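PDB 5MAL: lipase from Streptomyces rimosus, which hydrolyses triacylglycerols and a range of other esters, with a preference for medium-length acyl chains, as a secreted, multifunctional SGNH hydrolase. Local coordinates for residues T57-L61 with Q119-V123. Residues are numbered along the deposited sequence; the frame is centred on the assembly and turned at random.
Sequences TGDVL and QLDQV
The Q119 side-chain amide lies over T57, with OG1 facing one of its faces almost squarely. The closest touch, though, is T57 OG1 against Q119 CB at 3.5 Å, the amide face lying behind it; the amide's OE1 bonds instead to the hydroxyl of Y111. The Q122 amide lies in nearly the same orientation, and CD1 of L61 sits below one face, 4.4 Å from Q122 CD. On that same side a water donates to Q122 OE1 at 2.6 Å, well tilted out of the amide plane, and gives its other hydrogen to T57 OG1. With OG1 set between its own backbone N and carbonyl carbon (chi1 57°), T57 reaches this water and hydrogen-bonds D83, while its CG2 packs over the carbonyl and CB of Q119 and reaches L120 CD2. Beneath this polar rim V123 splits its methyls: CG2 presses on T57 CB at 3.7 Å, and CG1 meets V60 CG1 at 3.9 Å. At the open margin L61 sets CD2 beside V123 CA and 3.9 Å from Q122 O. The axes of the two short segments approach to 9.4 Å, nearly parallel at 16°, while I79 touches T57, V60 and L120 from the loop after strand 74-78. Here helix 57-64 packs against the long helix 98-130, both flanking the five-stranded parallel sheet of the α/β SGNH hydrolase fold, with V60 about 11 Å from nucleophile S10, side chain to side chain.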
loop_
_atom_site.group_PDB
_atom_site.type_symbol
_atom_site.label_atom_id
_atom_site.label_comp_id
_atom_site.label_asym_id
_atom_site.label_seq_id
_atom_site.Cartn_x
_atom_site.Cartn_y
_atom_site.Cartn_z
ATOM N N THR A 57 0.756 1.218 11.313
ATOM C CA THR A 57 2.130 0.989 11.748
ATOM C C THR A 57 2.169 0.240 13.085
ATOM O O THR A 57 3.031 -0.609 13.294
ATOM C CB THR A 57 2.914 2.306 11.881
ATOM O OG1 THR A 57 2.233 3.175 12.790
ATOM C CG2 THR A 57 3.061 3.000 10.519
ATOM N N GLY A 58 1.222 0.549 13.967
ATOM C CA GLY A 58 1.137 -0.087 15.273
ATOM C C GLY A 58 0.791 -1.561 15.182
ATOM O O GLY A 58 1.235 -2.380 15.989
ATOM N N ASP A 59 -0.012 -1.901 14.184
ATOM C CA ASP A 59 -0.382 -3.285 13.945
ATOM C C ASP A 59 0.801 -4.045 13.371
ATOM O O ASP A 59 0.980 -5.228 13.647
ATOM C CB ASP A 59 -1.579 -3.356 13.006
ATOM C CG ASP A 59 -2.772 -2.616 13.557
ATOM O OD1 ASP A 59 -3.217 -2.980 14.669
ATOM O OD2 ASP A 59 -3.230 -1.653 12.914
ATOM N N VAL A 60 1.607 -3.360 12.570
ATOM C CA VAL A 60 2.802 -3.987 12.036
ATOM C C VAL A 60 3.710 -4.355 13.212
ATOM O O VAL A 60 4.229 -5.472 13.287
ATOM C CB VAL A 60 3.546 -3.078 11.034
ATOM C CG1 VAL A 60 4.837 -3.730 10.609
ATOM C CG2 VAL A 60 2.669 -2.807 9.800
ATOM N N LEU A 61 3.847 -3.427 14.150
ATOM C CA LEU A 61 4.674 -3.651 15.341
ATOM C C LEU A 61 4.130 -4.777 16.221
ATOM O O LEU A 61 4.885 -5.611 16.722
ATOM C CB LEU A 61 4.776 -2.360 16.148
ATOM C CG LEU A 61 5.492 -1.205 15.442
ATOM C CD1 LEU A 61 5.405 0.074 16.251
ATOM C CD2 LEU A 61 6.929 -1.572 15.196
ATOM N N GLN A 119 6.062 7.497 12.847
ATOM C CA GLN A 119 5.497 6.172 12.993
ATOM C C GLN A 119 6.143 5.238 11.999
ATOM O O GLN A 119 6.330 4.064 12.282
ATOM C CB GLN A 119 3.996 6.201 12.794
ATOM C CG GLN A 119 3.291 7.056 13.809
ATOM C CD GLN A 119 1.818 6.994 13.613
ATOM O OE1 GLN A 119 1.320 7.309 12.530
ATOM N NE2 GLN A 119 1.098 6.573 14.644
ATOM N N LEU A 120 6.489 5.763 10.827
ATOM C CA LEU A 120 7.247 4.958 9.874
ATOM C C LEU A 120 8.603 4.596 10.472
ATOM O O LEU A 120 9.047 3.442 10.381
ATOM C CB LEU A 120 7.422 5.693 8.549
ATOM C CG LEU A 120 6.134 5.939 7.768
ATOM C CD1 LEU A 120 6.460 6.730 6.518
ATOM C CD2 LEU A 120 5.473 4.609 7.427
ATOM N N ASP A 121 9.253 5.580 11.093
ATOM C CA ASP A 121 10.526 5.331 11.755
ATOM C C ASP A 121 10.409 4.206 12.771
ATOM O O ASP A 121 11.312 3.381 12.887
ATOM C CB ASP A 121 11.045 6.598 12.437
ATOM C CG ASP A 121 11.691 7.552 11.470
ATOM O OD1 ASP A 121 12.152 7.100 10.397
ATOM O OD2 ASP A 121 11.761 8.755 11.790
ATOM N N GLN A 122 9.298 4.172 13.504
ATOM C CA GLN A 122 9.061 3.109 14.470
ATOM C C GLN A 122 9.171 1.749 13.813
ATOM O O GLN A 122 9.858 0.852 14.311
ATOM C CB GLN A 122 7.688 3.260 15.120
ATOM C CG GLN A 122 7.633 4.332 16.174
ATOM C CD GLN A 122 6.303 4.352 16.879
ATOM O OE1 GLN A 122 5.254 4.539 16.253
ATOM N NE2 GLN A 122 6.328 4.126 18.185
ATOM N N VAL A 123 8.493 1.604 12.679
ATOM C CA VAL A 123 8.531 0.347 11.966
ATOM C C VAL A 123 9.913 0.135 11.368
ATOM O O VAL A 123 10.474 -0.960 11.461
ATOM C CB VAL A 123 7.471 0.299 10.851
ATOM C CG1 VAL A 123 7.608 -0.997 10.055
ATOM C CG2 VAL A 123 6.079 0.421 11.444
HETATM O O HOH W 1 3.247 3.045 15.432
#